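Local coordinates for protein probable dipeptidase (Pseudomonas aeruginosa, PDB 3B40) that probably acts as a metal-dependent dipeptidase of the membrane dipeptidase (M19) family, hydrolysing dipeptides on a TIM-barrel-type scaffold, at residues S175-D183 with M302-E313; I262-L271 with L338-V346. The protein carries 11 engineered substitutions. All coordinates share one frame; numbering follows the deposited sequence.

Interaction 1. Residues S175-D183 with M302-E313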
ATOM      1  N   SER A 175       2.952  -5.039  11.712  1.00 12.88           N
ATOM      2  CA  SER A 175       1.904  -6.041  11.902  1.00 12.83           C
ATOM      3  C   SER A 175       2.392  -7.425  11.436  1.00 14.08           C
ATOM      4  O   SER A 175       1.789  -8.457  11.754  1.00 14.71           O
ATOM      5  CB  SER A 175       0.635  -5.624  11.161  1.00 13.37           C
ATOM      6  OG  SER A 175       0.814  -5.568   9.731  1.00 12.52           O
ATOM      7  N   ARG A 176       3.494  -7.442  10.681  1.00 14.64           N
ATOM      8  CA  ARG A 176       4.037  -8.692  10.127  1.00 14.45           C
ATOM      9  C   ARG A 176       5.507  -8.800  10.456  1.00 13.77           C
ATOM     10  O   ARG A 176       6.357  -8.579   9.571  1.00 14.26           O
ATOM     11  CB  ARG A 176       3.816  -8.744   8.614  1.00 14.95           C
ATOM     12  CG  ARG A 176       2.360  -9.051   8.237  1.00 16.63           C
ATOM     13  CD  ARG A 176       2.228  -9.193   6.727  1.00 16.55           C
ATOM     14  NE  ARG A 176       2.373  -7.903   6.042  1.00 20.27           N
ATOM     15  CZ  ARG A 176       2.234  -7.730   4.726  1.00 24.41           C
ATOM     16  NH1 ARG A 176       2.378  -6.510   4.192  1.00 21.71           N
ATOM     17  NH2 ARG A 176       1.958  -8.778   3.941  1.00 22.70           N
ATOM     18  N   PRO A 177       5.816  -9.117  11.729  1.00 13.40           N
ATOM     19  CA  PRO A 177       7.207  -9.376  12.101  1.00 14.66           C
ATOM     20  C   PRO A 177       7.730 -10.581  11.306  1.00 15.52           C
ATOM     21  O   PRO A 177       6.999 -11.580  11.109  1.00 13.61           O
ATOM     22  CB  PRO A 177       7.155  -9.685  13.629  1.00 14.93           C
ATOM     23  CG  PRO A 177       5.728  -9.864  13.997  1.00 13.80           C
ATOM     24  CD  PRO A 177       4.865  -9.312  12.855  1.00 14.12           C
ATOM     25  N   LEU A 178       8.953 -10.466  10.800  1.00 15.65           N
ATOM     26  CA  LEU A 178       9.546 -11.598  10.088  1.00 17.45           C
ATOM     27  C   LEU A 178      10.557 -12.391  10.902  1.00 17.59           C
ATOM     28  O   LEU A 178      11.594 -11.845  11.323  1.00 16.70           O
ATOM     29  CB  LEU A 178      10.280 -11.143   8.844  1.00 17.96           C
ATOM     30  CG  LEU A 178       9.518 -10.702   7.613  1.00 21.73           C
ATOM     31  CD1 LEU A 178      10.541 -10.712   6.458  1.00 21.92           C
ATOM     32  CD2 LEU A 178       8.330 -11.638   7.355  1.00 24.95           C
ATOM     33  N   PRO A 179      10.313 -13.704  11.032  1.00 17.74           N
ATOM     34  CA  PRO A 179      11.242 -14.563  11.760  1.00 17.91           C
ATOM     35  C   PRO A 179      12.605 -14.676  11.064  1.00 18.51           C
ATOM     36  O   PRO A 179      13.612 -14.877  11.727  1.00 17.93           O
ATOM     37  CB  PRO A 179      10.525 -15.904  11.801  1.00 18.19           C
ATOM     38  CG  PRO A 179       9.617 -15.902  10.640  1.00 17.12           C
ATOM     39  CD  PRO A 179       9.172 -14.459  10.485  1.00 17.87           C
ATOM     40  N   PHE A 180      12.636 -14.500   9.746  1.00 17.86           N
ATOM     41  CA  PHE A 180      13.909 -14.365   9.010  1.00 18.10           C
ATOM     42  C   PHE A 180      14.794 -13.174   9.460  1.00 17.17           C
ATOM     43  O   PHE A 180      16.029 -13.226   9.321  1.00 16.99           O
ATOM     44  CB  PHE A 180      13.624 -14.281   7.509  1.00 18.81           C
ATOM     45  CG  PHE A 180      14.840 -14.503   6.647  1.00 19.98           C
ATOM     46  CD1 PHE A 180      15.447 -15.763   6.583  1.00 21.44           C
ATOM     47  CD2 PHE A 180      15.351 -13.468   5.876  1.00 21.09           C
ATOM     48  CE1 PHE A 180      16.596 -15.989   5.770  1.00 23.04           C
ATOM     49  CE2 PHE A 180      16.497 -13.676   5.063  1.00 23.31           C
ATOM     50  CZ  PHE A 180      17.106 -14.937   5.004  1.00 21.35           C
ATOM     51  N   PHE A 181      14.176 -12.107   9.983  1.00 15.85           N
ATOM     52  CA  PHE A 181      14.906 -10.934  10.532  1.00 15.59           C
ATOM     53  C   PHE A 181      15.142 -11.057  12.056  1.00 15.21           C
ATOM     54  O   PHE A 181      15.574 -10.103  12.715  1.00 15.53           O
ATOM     55  CB  PHE A 181      14.102  -9.647  10.282  1.00 16.07           C
ATOM     56  CG  PHE A 181      13.927  -9.286   8.818  1.00 18.10           C
ATOM     57  CD1 PHE A 181      14.719  -9.877   7.828  1.00 19.28           C
ATOM     58  CD2 PHE A 181      12.994  -8.294   8.445  1.00 20.04           C
ATOM     59  CE1 PHE A 181      14.544  -9.519   6.469  1.00 22.30           C
ATOM     60  CE2 PHE A 181      12.814  -7.931   7.109  1.00 19.78           C
ATOM     61  CZ  PHE A 181      13.593  -8.546   6.113  1.00 18.57           C
ATOM     62  N   ASN A 182      14.787 -12.216  12.595  1.00 15.45           N
ATOM     63  CA  ASN A 182      14.790 -12.522  14.041  1.00 15.40           C
ATOM     64  C   ASN A 182      13.832 -11.595  14.816  1.00 15.23           C
ATOM     65  O   ASN A 182      14.067 -11.261  15.966  1.00 14.92           O
ATOM     66  CB  ASN A 182      16.233 -12.519  14.610  1.00 14.77           C
ATOM     67  CG  ASN A 182      16.309 -13.086  16.027  1.00 15.82           C
ATOM     68  OD1 ASN A 182      15.586 -14.021  16.359  1.00 17.07           O
ATOM     69  ND2 ASN A 182      17.176 -12.502  16.874  1.00 16.43           N
ATOM     70  N   ASP A 183      12.735 -11.194  14.177  1.00 15.83           N
ATOM     71  CA  ASP A 183      11.769 -10.253  14.787  1.00 16.11           C
ATOM     72  C   ASP A 183      11.003 -10.899  15.939  1.00 16.86           C
ATOM     73  O   ASP A 183      10.674 -12.094  15.879  1.00 17.05           O
ATOM     74  CB  ASP A 183      10.744  -9.779  13.748  1.00 16.04           C
ATOM     75  CG  ASP A 183      11.284  -8.717  12.809  1.00 17.43           C
ATOM     76  OD1 ASP A 183      12.421  -8.236  13.002  1.00 19.82           O
ATOM     77  OD2 ASP A 183      10.543  -8.320  11.879  1.00 19.16           O
ATOM     78  N   MET A 302       2.544 -15.805   4.726  1.00 19.82           N
ATOM     79  CA  MET A 302       3.946 -15.460   4.771  1.00 21.22           C
ATOM     80  C   MET A 302       4.629 -16.454   5.712  1.00 20.92           C
ATOM     81  O   MET A 302       3.964 -17.034   6.575  1.00 21.19           O
ATOM     82  CB  MET A 302       4.097 -14.032   5.308  1.00 21.62           C
ATOM     83  CG  MET A 302       3.732 -13.932   6.793  1.00 22.82           C
ATOM     84  SD  MET A 302       4.546 -12.582   7.638  1.00 24.10           S
ATOM     85  CE  MET A 302       3.750 -12.721   9.257  1.00 24.73           C
ATOM     86  N   PRO A 303       5.930 -16.721   5.506  1.00 20.62           N
ATOM     87  CA  PRO A 303       6.667 -17.543   6.470  1.00 20.20           C
ATOM     88  C   PRO A 303       6.857 -16.845   7.819  1.00 19.48           C
ATOM     89  O   PRO A 303       7.916 -16.278   8.066  1.00 19.89           O
ATOM     90  CB  PRO A 303       8.012 -17.774   5.772  1.00 20.30           C
ATOM     91  CG  PRO A 303       8.120 -16.656   4.785  1.00 21.44           C
ATOM     92  CD  PRO A 303       6.748 -16.385   4.326  1.00 20.31           C
ATOM     93  N   GLY A 304       5.850 -16.918   8.683  1.00 18.39           N
ATOM     94  CA  GLY A 304       5.815 -16.102   9.917  1.00 17.07           C
ATOM     95  C   GLY A 304       6.116 -16.833  11.222  1.00 16.12           C
ATOM     96  O   GLY A 304       6.278 -16.215  12.284  1.00 16.62           O
ATOM     97  N   ASP A 305       6.203 -18.149  11.171  1.00 16.91           N
ATOM     98  CA  ASP A 305       6.438 -18.944  12.396  1.00 16.88           C
ATOM     99  C   ASP A 305       7.725 -18.522  13.077  1.00 16.09           C
ATOM    100  O   ASP A 305       8.779 -18.456  12.430  1.00 16.60           O
ATOM    101  CB  ASP A 305       6.486 -20.433  12.094  1.00 17.24           C
ATOM    102  CG  ASP A 305       5.198 -20.937  11.505  1.00 18.65           C
ATOM    103  OD1 ASP A 305       4.474 -21.658  12.222  1.00 19.40           O
ATOM    104  OD2 ASP A 305       4.905 -20.617  10.324  1.00 21.19           O
ATOM    105  N   PRO A 306       7.631 -18.152  14.360  1.00 15.97           N
ATOM    106  CA  PRO A 306       8.753 -17.656  15.170  1.00 15.38           C
ATOM    107  C   PRO A 306       9.994 -18.545  15.151  1.00 15.56           C
ATOM    108  O   PRO A 306      11.103 -18.032  15.042  1.00 14.72           O
ATOM    109  CB  PRO A 306       8.136 -17.548  16.571  1.00 14.62           C
ATOM    110  CG  PRO A 306       6.725 -17.187  16.277  1.00 15.71           C
ATOM    111  CD  PRO A 306       6.366 -18.079  15.117  1.00 15.65           C
ATOM    112  N   ILE A 307       9.801 -19.855  15.254  1.00 15.75           N
ATOM    113  CA  ILE A 307      10.923 -20.819  15.240  1.00 16.15           C
ATOM    114  C   ILE A 307      11.762 -20.722  13.958  1.00 16.20           C
ATOM    115  O   ILE A 307      12.929 -21.091  13.965  1.00 16.27           O
ATOM    116  CB  ILE A 307      10.411 -22.282  15.448  1.00 16.79           C
ATOM    117  CG1 ILE A 307      11.553 -23.262  15.771  1.00 16.76           C
ATOM    118  CG2 ILE A 307       9.639 -22.752  14.229  1.00 13.91           C
ATOM    119  CD1 ILE A 307      12.238 -23.013  17.033  1.00 17.14           C
ATOM    120  N   ILE A 308      11.184 -20.182  12.877  1.00 16.40           N
ATOM    121  CA  ILE A 308      11.909 -20.069  11.583  1.00 15.58           C
ATOM    122  C   ILE A 308      13.219 -19.266  11.777  1.00 16.13           C
ATOM    123  O   ILE A 308      14.177 -19.411  11.016  1.00 16.93           O
ATOM    124  CB  ILE A 308      10.977 -19.501  10.458  1.00 15.53           C
ATOM    125  CG1 ILE A 308       9.874 -20.525  10.104  1.00 15.74           C
ATOM    126  CG2 ILE A 308      11.789 -19.074   9.233  1.00 16.13           C
ATOM    127  CD1 ILE A 308       8.770 -20.015   9.172  1.00 15.91           C
ATOM    128  N   THR A 309      13.317 -18.474  12.840  1.00 14.94           N
ATOM    129  CA  THR A 309      14.563 -17.717  13.053  1.00 14.75           C
ATOM    130  C   THR A 309      15.830 -18.601  13.208  1.00 14.49           C
ATOM    131  O   THR A 309      16.947 -18.148  12.901  1.00 13.21           O
ATOM    132  CB  THR A 309      14.485 -16.742  14.262  1.00 15.06           C
ATOM    133  OG1 THR A 309      15.643 -15.878  14.249  1.00 14.72           O
ATOM    134  CG2 THR A 309      14.431 -17.506  15.599  1.00 14.66           C
ATOM    135  N   ILE A 310      15.653 -19.846  13.657  1.00 14.84           N
ATOM    136  CA  ILE A 310      16.804 -20.780  13.834  1.00 16.03           C
ATOM    137  C   ILE A 310      17.178 -21.597  12.586  1.00 16.91           C
ATOM    138  O   ILE A 310      18.232 -22.250  12.567  1.00 17.00           O
ATOM    139  CB  ILE A 310      16.648 -21.743  15.063  1.00 15.31           C
ATOM    140  CG1 ILE A 310      15.572 -22.814  14.798  1.00 17.71           C
ATOM    141  CG2 ILE A 310      16.264 -20.950  16.307  1.00 14.59           C
ATOM    142  CD1 ILE A 310      15.689 -24.069  15.685  1.00 16.93           C
ATOM    143  N   TRP A 311      16.350 -21.538  11.546  1.00 17.62           N
ATOM    144  CA  TRP A 311      16.611 -22.237  10.286  1.00 18.04           C
ATOM    145  C   TRP A 311      17.837 -21.726   9.503  1.00 18.83           C
ATOM    146  O   TRP A 311      18.061 -20.510   9.383  1.00 19.14           O
ATOM    147  CB  TRP A 311      15.404 -22.111   9.356  1.00 18.62           C
ATOM    148  CG  TRP A 311      14.193 -22.880   9.768  1.00 17.65           C
ATOM    149  CD1 TRP A 311      13.996 -23.538  10.949  1.00 17.40           C
ATOM    150  CD2 TRP A 311      12.995 -23.061   9.002  1.00 19.80           C
ATOM    151  NE1 TRP A 311      12.753 -24.120  10.960  1.00 17.38           N
ATOM    152  CE2 TRP A 311      12.127 -23.863   9.770  1.00 19.20           C
ATOM    153  CE3 TRP A 311      12.582 -22.645   7.724  1.00 20.44           C
ATOM    154  CZ2 TRP A 311      10.857 -24.235   9.317  1.00 20.48           C
ATOM    155  CZ3 TRP A 311      11.330 -23.031   7.270  1.00 18.24           C
ATOM    156  CH2 TRP A 311      10.485 -23.807   8.057  1.00 20.15           C
ATOM    157  N   PRO A 312      18.599 -22.652   8.895  1.00 19.41           N
ATOM    158  CA  PRO A 312      19.632 -22.176   7.951  1.00 19.98           C
ATOM    159  C   PRO A 312      18.991 -21.464   6.751  1.00 20.09           C
ATOM    160  O   PRO A 312      17.839 -21.724   6.434  1.00 19.63           O
ATOM    161  CB  PRO A 312      20.346 -23.466   7.504  1.00 20.33           C
ATOM    162  CG  PRO A 312      19.985 -24.535   8.562  1.00 19.58           C
ATOM    163  CD  PRO A 312      18.580 -24.123   9.037  1.00 19.01           C
ATOM    164  N   GLU A 313      19.706 -20.541   6.115  1.00 21.17           N
ATOM    165  CA  GLU A 313      19.117 -19.789   4.979  1.00 23.72           C
ATOM    166  C   GLU A 313      18.565 -20.699   3.885  1.00 23.42           C
ATOM    167  O   GLU A 313      17.481 -20.450   3.353  1.00 23.97           O
ATOM    168  CB  GLU A 313      20.115 -18.780   4.392  1.00 23.70           C
ATOM    169  CG  GLU A 313      20.522 -17.701   5.400  1.00 24.49           C
ATOM    170  CD  GLU A 313      21.699 -16.846   4.929  1.00 25.85           C
ATOM    171  OE1 GLU A 313      22.468 -17.314   4.062  1.00 31.88           O
ATOM    172  OE2 GLU A 313      21.867 -15.702   5.422  1.00 28.23           O
TER
HETATM  173  O   HOH W   1      11.391 -15.281  15.576  1.00 23.01           O
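Two short 3-10 turns, 179-181 and 306-310, meet at Pro179 and Thr309, where the loop after strand 160-162 joins the loop between helices 276-288 and 313-328. Pro179 is the central piece. Its ring points into the 302-313 loop and is ringed by backbone carbonyls: CG lies 3.1 Å from Pro303 O, and CB lies 3.2 Å from Asp305 O. Ile308 adds an apolar wall, with its CB 3.9 Å from Pro179 CG. Pro303, at the centre of an inverse gamma turn, bends the chain there.

At the more exposed end, Thr309 OG1 donates to Asn182 OD1 over 2.8 Å. The hydroxyl comes from above the amide carbonyl plane, 42° out of it. Asn182 CG is anti to the backbone N (chi1 -169°), which carries OD1 over to the threonine. A water adds a second polar link by donating to Asp183 O and Pro306 O.

At the other end, Met302 is extended beyond CG. Its SD lies 3.9 Å from Leu178 CD2, and its CE packs on CB of Arg176. The guanidinium of Arg176 turns elsewhere, to Gln213. Leu178 O holds its own turn together by accepting from Phe181 N and Asp183 N on opposite faces.

Helix 313-328 backs the contact. Its Phe316 stacks on Phe180 and touches Ile308, while Tyr324 packs on Met302 and Pro303.

Interaction 2. Residues I262-L271 with L338-V346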
ATOM      1  N   ILE A 262      -9.320   5.480   4.903  1.00 12.60           N
ATOM      2  CA  ILE A 262      -8.908   4.081   4.752  1.00 12.79           C
ATOM      3  C   ILE A 262      -8.991   3.747   3.274  1.00 11.70           C
ATOM      4  O   ILE A 262     -10.072   3.690   2.697  1.00 11.78           O
ATOM      5  CB  ILE A 262      -9.791   3.133   5.592  1.00 12.70           C
ATOM      6  CG1 ILE A 262      -9.661   3.504   7.074  1.00 16.16           C
ATOM      7  CG2 ILE A 262      -9.361   1.670   5.411  1.00 12.85           C
ATOM      8  CD1 ILE A 262     -10.927   3.413   7.829  1.00 14.97           C
ATOM      9  N   GLN A 263      -7.835   3.594   2.647  1.00 12.23           N
ATOM     10  CA  GLN A 263      -7.807   3.342   1.203  1.00 13.01           C
ATOM     11  C   GLN A 263      -7.808   1.828   1.020  1.00 12.82           C
ATOM     12  O   GLN A 263      -6.774   1.180   1.170  1.00 13.51           O
ATOM     13  CB  GLN A 263      -6.592   4.020   0.555  1.00 12.07           C
ATOM     14  CG  GLN A 263      -6.562   5.556   0.745  1.00 13.51           C
ATOM     15  CD  GLN A 263      -7.257   6.342  -0.376  1.00 13.86           C
ATOM     16  OE1 GLN A 263      -7.941   7.332  -0.112  1.00 12.98           O
ATOM     17  NE2 GLN A 263      -7.071   5.912  -1.617  1.00  6.54           N
ATOM     18  N   VAL A 264      -8.973   1.287   0.682  1.00 13.52           N
ATOM     19  CA  VAL A 264      -9.210  -0.164   0.632  1.00 12.80           C
ATOM     20  C   VAL A 264      -8.480  -0.816  -0.522  1.00 13.77           C
ATOM     21  O   VAL A 264      -8.673  -0.437  -1.682  1.00 13.86           O
ATOM     22  CB  VAL A 264     -10.727  -0.495   0.524  1.00 13.47           C
ATOM     23  CG1 VAL A 264     -10.951  -2.013   0.404  1.00 12.23           C
ATOM     24  CG2 VAL A 264     -11.502   0.070   1.742  1.00 11.67           C
ATOM     25  N   VAL A 265      -7.686  -1.834  -0.214  1.00 12.59           N
ATOM     26  CA  VAL A 265      -6.717  -2.339  -1.159  1.00 12.87           C
ATOM     27  C   VAL A 265      -7.206  -3.590  -1.910  1.00 13.46           C
ATOM     28  O   VAL A 265      -7.693  -4.540  -1.295  1.00 13.51           O
ATOM     29  CB  VAL A 265      -5.337  -2.620  -0.468  1.00 11.94           C
ATOM     30  CG1 VAL A 265      -5.447  -3.772   0.537  1.00 12.28           C
ATOM     31  CG2 VAL A 265      -4.274  -2.929  -1.487  1.00 12.22           C
ATOM     32  N   GLY A 266      -7.002  -3.591  -3.230  1.00 12.77           N
ATOM     33  CA  GLY A 266      -7.293  -4.762  -4.075  1.00 13.73           C
ATOM     34  C   GLY A 266      -6.221  -5.843  -3.968  1.00 14.63           C
ATOM     35  O   GLY A 266      -5.615  -6.235  -4.982  1.00 14.89           O
ATOM     36  N   PHE A 267      -5.953  -6.296  -2.744  1.00 14.07           N
ATOM     37  CA  PHE A 267      -4.976  -7.365  -2.530  1.00 15.16           C
ATOM     38  C   PHE A 267      -5.733  -8.668  -2.254  1.00 15.15           C
ATOM     39  O   PHE A 267      -6.399  -8.804  -1.204  1.00 14.64           O
ATOM     40  CB  PHE A 267      -3.967  -7.038  -1.416  1.00 15.02           C
ATOM     41  CG  PHE A 267      -2.760  -7.928  -1.439  1.00 14.76           C
ATOM     42  CD1 PHE A 267      -1.574  -7.503  -2.032  1.00 16.66           C
ATOM     43  CD2 PHE A 267      -2.818  -9.207  -0.909  1.00 17.19           C
ATOM     44  CE1 PHE A 267      -0.475  -8.332  -2.092  1.00 16.18           C
ATOM     45  CE2 PHE A 267      -1.714 -10.050  -0.952  1.00 16.77           C
ATOM     46  CZ  PHE A 267      -0.536  -9.612  -1.547  1.00 16.83           C
ATOM     47  N   PRO A 268      -5.730  -9.584  -3.240  1.00 15.48           N
ATOM     48  CA  PRO A 268      -6.687 -10.706  -3.195  1.00 15.39           C
ATOM     49  C   PRO A 268      -6.736 -11.469  -1.856  1.00 15.74           C
ATOM     50  O   PRO A 268      -7.824 -11.655  -1.294  1.00 15.52           O
ATOM     51  CB  PRO A 268      -6.260 -11.609  -4.367  1.00 16.13           C
ATOM     52  CG  PRO A 268      -5.120 -10.983  -5.008  1.00 14.39           C
ATOM     53  CD  PRO A 268      -4.935  -9.589  -4.482  1.00 16.13           C
ATOM     54  N   ALA A 269      -5.583 -11.879  -1.331  1.00 15.04           N
ATOM     55  CA  ALA A 269      -5.560 -12.658  -0.074  1.00 16.10           C
ATOM     56  C   ALA A 269      -5.976 -11.902   1.185  1.00 15.80           C
ATOM     57  O   ALA A 269      -6.154 -12.527   2.244  1.00 16.02           O
ATOM     58  CB  ALA A 269      -4.171 -13.323   0.154  1.00 15.03           C
ATOM     59  N   TYR A 270      -6.114 -10.579   1.102  1.00 15.84           N
ATOM     60  CA  TYR A 270      -6.575  -9.809   2.250  1.00 15.17           C
ATOM     61  C   TYR A 270      -8.095  -9.638   2.145  1.00 15.41           C
ATOM     62  O   TYR A 270      -8.728  -9.078   3.067  1.00 13.73           O
ATOM     63  CB  TYR A 270      -5.965  -8.400   2.334  1.00 16.06           C
ATOM     64  CG  TYR A 270      -4.443  -8.199   2.360  1.00 16.09           C
ATOM     65  CD1 TYR A 270      -3.548  -9.234   2.645  1.00 14.99           C
ATOM     66  CD2 TYR A 270      -3.915  -6.913   2.114  1.00 17.53           C
ATOM     67  CE1 TYR A 270      -2.147  -8.997   2.635  1.00 15.87           C
ATOM     68  CE2 TYR A 270      -2.525  -6.659   2.123  1.00 16.69           C
ATOM     69  CZ  TYR A 270      -1.661  -7.706   2.367  1.00 17.21           C
ATOM     70  OH  TYR A 270      -0.315  -7.434   2.373  1.00 17.25           O
ATOM     71  N   LEU A 271      -8.670 -10.121   1.034  1.00 14.09           N
ATOM     72  CA  LEU A 271     -10.088  -9.918   0.719  1.00 14.71           C
ATOM     73  C   LEU A 271     -10.901 -11.205   0.738  1.00 15.46           C
ATOM     74  O   LEU A 271     -12.093 -11.184   1.028  1.00 16.25           O
ATOM     75  CB  LEU A 271     -10.252  -9.242  -0.649  1.00 14.35           C
ATOM     76  CG  LEU A 271      -9.688  -7.830  -0.813  1.00 12.48           C
ATOM     77  CD1 LEU A 271      -9.649  -7.457  -2.314  1.00 12.72           C
ATOM     78  CD2 LEU A 271     -10.476  -6.804   0.013  1.00 14.44           C
ATOM     79  N   LEU A 338     -13.519  -7.006  -3.403  1.00 15.57           N
ATOM     80  CA  LEU A 338     -13.012  -5.671  -3.249  1.00 15.15           C
ATOM     81  C   LEU A 338     -14.126  -4.717  -2.814  1.00 14.86           C
ATOM     82  O   LEU A 338     -13.932  -3.919  -1.901  1.00 15.13           O
ATOM     83  CB  LEU A 338     -12.346  -5.170  -4.544  1.00 14.12           C
ATOM     84  CG  LEU A 338     -11.828  -3.737  -4.408  1.00 14.39           C
ATOM     85  CD1 LEU A 338     -10.887  -3.525  -3.203  1.00 12.91           C
ATOM     86  CD2 LEU A 338     -11.195  -3.248  -5.717  1.00 14.85           C
ATOM     87  N   VAL A 339     -15.278  -4.784  -3.463  1.00 14.31           N
ATOM     88  CA  VAL A 339     -16.359  -3.847  -3.103  1.00 14.21           C
ATOM     89  C   VAL A 339     -17.102  -4.234  -1.805  1.00 13.28           C
ATOM     90  O   VAL A 339     -17.616  -3.365  -1.096  1.00 12.90           O
ATOM     91  CB  VAL A 339     -17.289  -3.578  -4.298  1.00 14.80           C
ATOM     92  CG1 VAL A 339     -18.507  -2.698  -3.901  1.00 13.45           C
ATOM     93  CG2 VAL A 339     -16.467  -2.881  -5.381  1.00 14.67           C
ATOM     94  N   ASP A 340     -17.170  -5.526  -1.499  1.00 13.19           N
ATOM     95  CA  ASP A 340     -17.616  -5.963  -0.145  1.00 12.71           C
ATOM     96  C   ASP A 340     -16.785  -5.237   0.918  1.00 13.89           C
ATOM     97  O   ASP A 340     -17.327  -4.695   1.890  1.00 14.13           O
ATOM     98  CB  ASP A 340     -17.388  -7.443   0.018  1.00 12.10           C
ATOM     99  CG  ASP A 340     -18.409  -8.296  -0.702  1.00 13.38           C
ATOM    100  OD1 ASP A 340     -19.438  -7.788  -1.212  1.00 12.12           O
ATOM    101  OD2 ASP A 340     -18.169  -9.520  -0.744  1.00 16.14           O
ATOM    102  N   ALA A 341     -15.460  -5.224   0.717  1.00 13.62           N
ATOM    103  CA  ALA A 341     -14.549  -4.547   1.635  1.00 13.62           C
ATOM    104  C   ALA A 341     -14.832  -3.052   1.663  1.00 14.07           C
ATOM    105  O   ALA A 341     -14.884  -2.440   2.740  1.00 15.56           O
ATOM    106  CB  ALA A 341     -13.114  -4.832   1.266  1.00 12.86           C
ATOM    107  N   ILE A 342     -15.047  -2.444   0.498  1.00 13.71           N
ATOM    108  CA  ILE A 342     -15.439  -1.029   0.464  1.00 13.41           C
ATOM    109  C   ILE A 342     -16.755  -0.796   1.238  1.00 14.15           C
ATOM    110  O   ILE A 342     -16.835   0.117   2.062  1.00 13.99           O
ATOM    111  CB  ILE A 342     -15.533  -0.491  -0.999  1.00 13.56           C
ATOM    112  CG1 ILE A 342     -14.120  -0.550  -1.661  1.00 11.27           C
ATOM    113  CG2 ILE A 342     -16.144   0.912  -1.024  1.00 12.54           C
ATOM    114  CD1 ILE A 342     -14.062  -0.136  -3.139  1.00 12.73           C
ATOM    115  N   ASP A 343     -17.753  -1.636   0.966  1.00 14.25           N
ATOM    116  CA  ASP A 343     -19.066  -1.585   1.584  1.00 14.84           C
ATOM    117  C   ASP A 343     -18.923  -1.636   3.109  1.00 14.82           C
ATOM    118  O   ASP A 343     -19.510  -0.832   3.808  1.00 16.14           O
ATOM    119  CB  ASP A 343     -19.942  -2.784   1.122  1.00 14.92           C
ATOM    120  CG  ASP A 343     -20.594  -2.586  -0.256  1.00 16.83           C
ATOM    121  OD1 ASP A 343     -20.364  -1.577  -0.949  1.00 19.05           O
ATOM    122  OD2 ASP A 343     -21.370  -3.473  -0.653  1.00 19.58           O
ATOM    123  N   TYR A 344     -18.149  -2.593   3.605  1.00 14.94           N
ATOM    124  CA  TYR A 344     -17.929  -2.768   5.049  1.00 14.23           C
ATOM    125  C   TYR A 344     -17.288  -1.555   5.699  1.00 14.35           C
ATOM    126  O   TYR A 344     -17.678  -1.152   6.791  1.00 14.96           O
ATOM    127  CB  TYR A 344     -17.076  -4.013   5.324  1.00 14.22           C
ATOM    128  CG  TYR A 344     -16.930  -4.301   6.804  1.00 13.00           C
ATOM    129  CD1 TYR A 344     -17.880  -5.067   7.483  1.00 11.71           C
ATOM    130  CD2 TYR A 344     -15.861  -3.783   7.529  1.00 14.04           C
ATOM    131  CE1 TYR A 344     -17.755  -5.319   8.847  1.00 12.71           C
ATOM    132  CE2 TYR A 344     -15.723  -4.003   8.890  1.00 12.68           C
ATOM    133  CZ  TYR A 344     -16.687  -4.770   9.555  1.00 13.63           C
ATOM    134  OH  TYR A 344     -16.546  -5.025  10.892  1.00 11.84           O
ATOM    135  N   THR A 345     -16.275  -1.002   5.039  1.00 14.08           N
ATOM    136  CA  THR A 345     -15.505   0.094   5.581  1.00 13.30           C
ATOM    137  C   THR A 345     -16.388   1.337   5.643  1.00 14.07           C
ATOM    138  O   THR A 345     -16.377   2.059   6.648  1.00 14.00           O
ATOM    139  CB  THR A 345     -14.173   0.309   4.775  1.00 13.97           C
ATOM    140  OG1 THR A 345     -13.506  -0.940   4.645  1.00  9.85           O
ATOM    141  CG2 THR A 345     -13.212   1.250   5.507  1.00 15.56           C
ATOM    142  N   VAL A 346     -17.185   1.546   4.591  1.00 13.26           N
ATOM    143  CA  VAL A 346     -18.127   2.640   4.535  1.00 12.98           C
ATOM    144  C   VAL A 346     -19.179   2.513   5.654  1.00 13.47           C
ATOM    145  O   VAL A 346     -19.452   3.494   6.333  1.00 12.83           O
ATOM    146  CB  VAL A 346     -18.784   2.768   3.129  1.00 13.11           C
ATOM    147  CG1 VAL A 346     -19.980   3.713   3.160  1.00 14.93           C
ATOM    148  CG2 VAL A 346     -17.759   3.201   2.066  1.00 11.53           C
TER
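Val264 packs both methyl groups against residues 338-346 of helix 335-349, and this is the dense part of the contact. CG1 lies anti to the backbone N (chi1 177°), 3.7 Å from Ala341 CB and 3.9 Å from Leu338 CD1. CG2 meets the Thr345 hydroxyl end tip to tip, with OG1 at 3.7 Å. Ile342 adds CG1 against Val264 CB. Leu271 closes over the same alanine from the chain beyond the strand, its CD2 3.5 Å from Ala341 CB.

The strand packs against a helix, as in the alpha/beta layers of a TIM-barrel-type fold. Strand 262-265 runs nearly antiparallel to the helix, at 158°, with the axes 8.5 Å apart. After the strand, Gly266 sits at the centre of an inverse gamma turn. Leu338 CD1 rests against the backbone N of Gly266.

The Ile262 end is thinner. Across the two segments Ile262 meets just the Thr345 methyl; its CG2 lies 3.9 Å from Thr345 CG2, with CB and CD1 equally near. The Thr345 hydroxyl is satisfied within the helix: OG1 donates to Ala341 O over 2.8 Å. That carbonyl also takes Thr345 N, on the opposite face of its plane. Met252 of helix 249-257 touches both Ile262 and Thr345 here.

Asp340 and Asp343, both partly exposed, take no part in the packing and form salt bridges with Arg385.

How the interactions relate
The centres of interactions 1 and 2 lie about 28 Å apart. Interaction 2 is buried, about 12 Å from the chain centre, and joins strand 261-265 to helix 335-349. Interaction 1 is about 22 Å out and joins loops that follow strand 160-162 and helix 276-288. The segments alternate along the chain: 175-183, 262-271, 302-313, 338-346. Strands 160-162 and 261-265 belong to the same parallel sheet. The inner contact thus belongs to the wall of the barrel-type fold and the outer one to its loops. Arg176 and Tyr270 connect the two levels by packing, with Arg176 NH2 3.1 Å from Tyr270 OH.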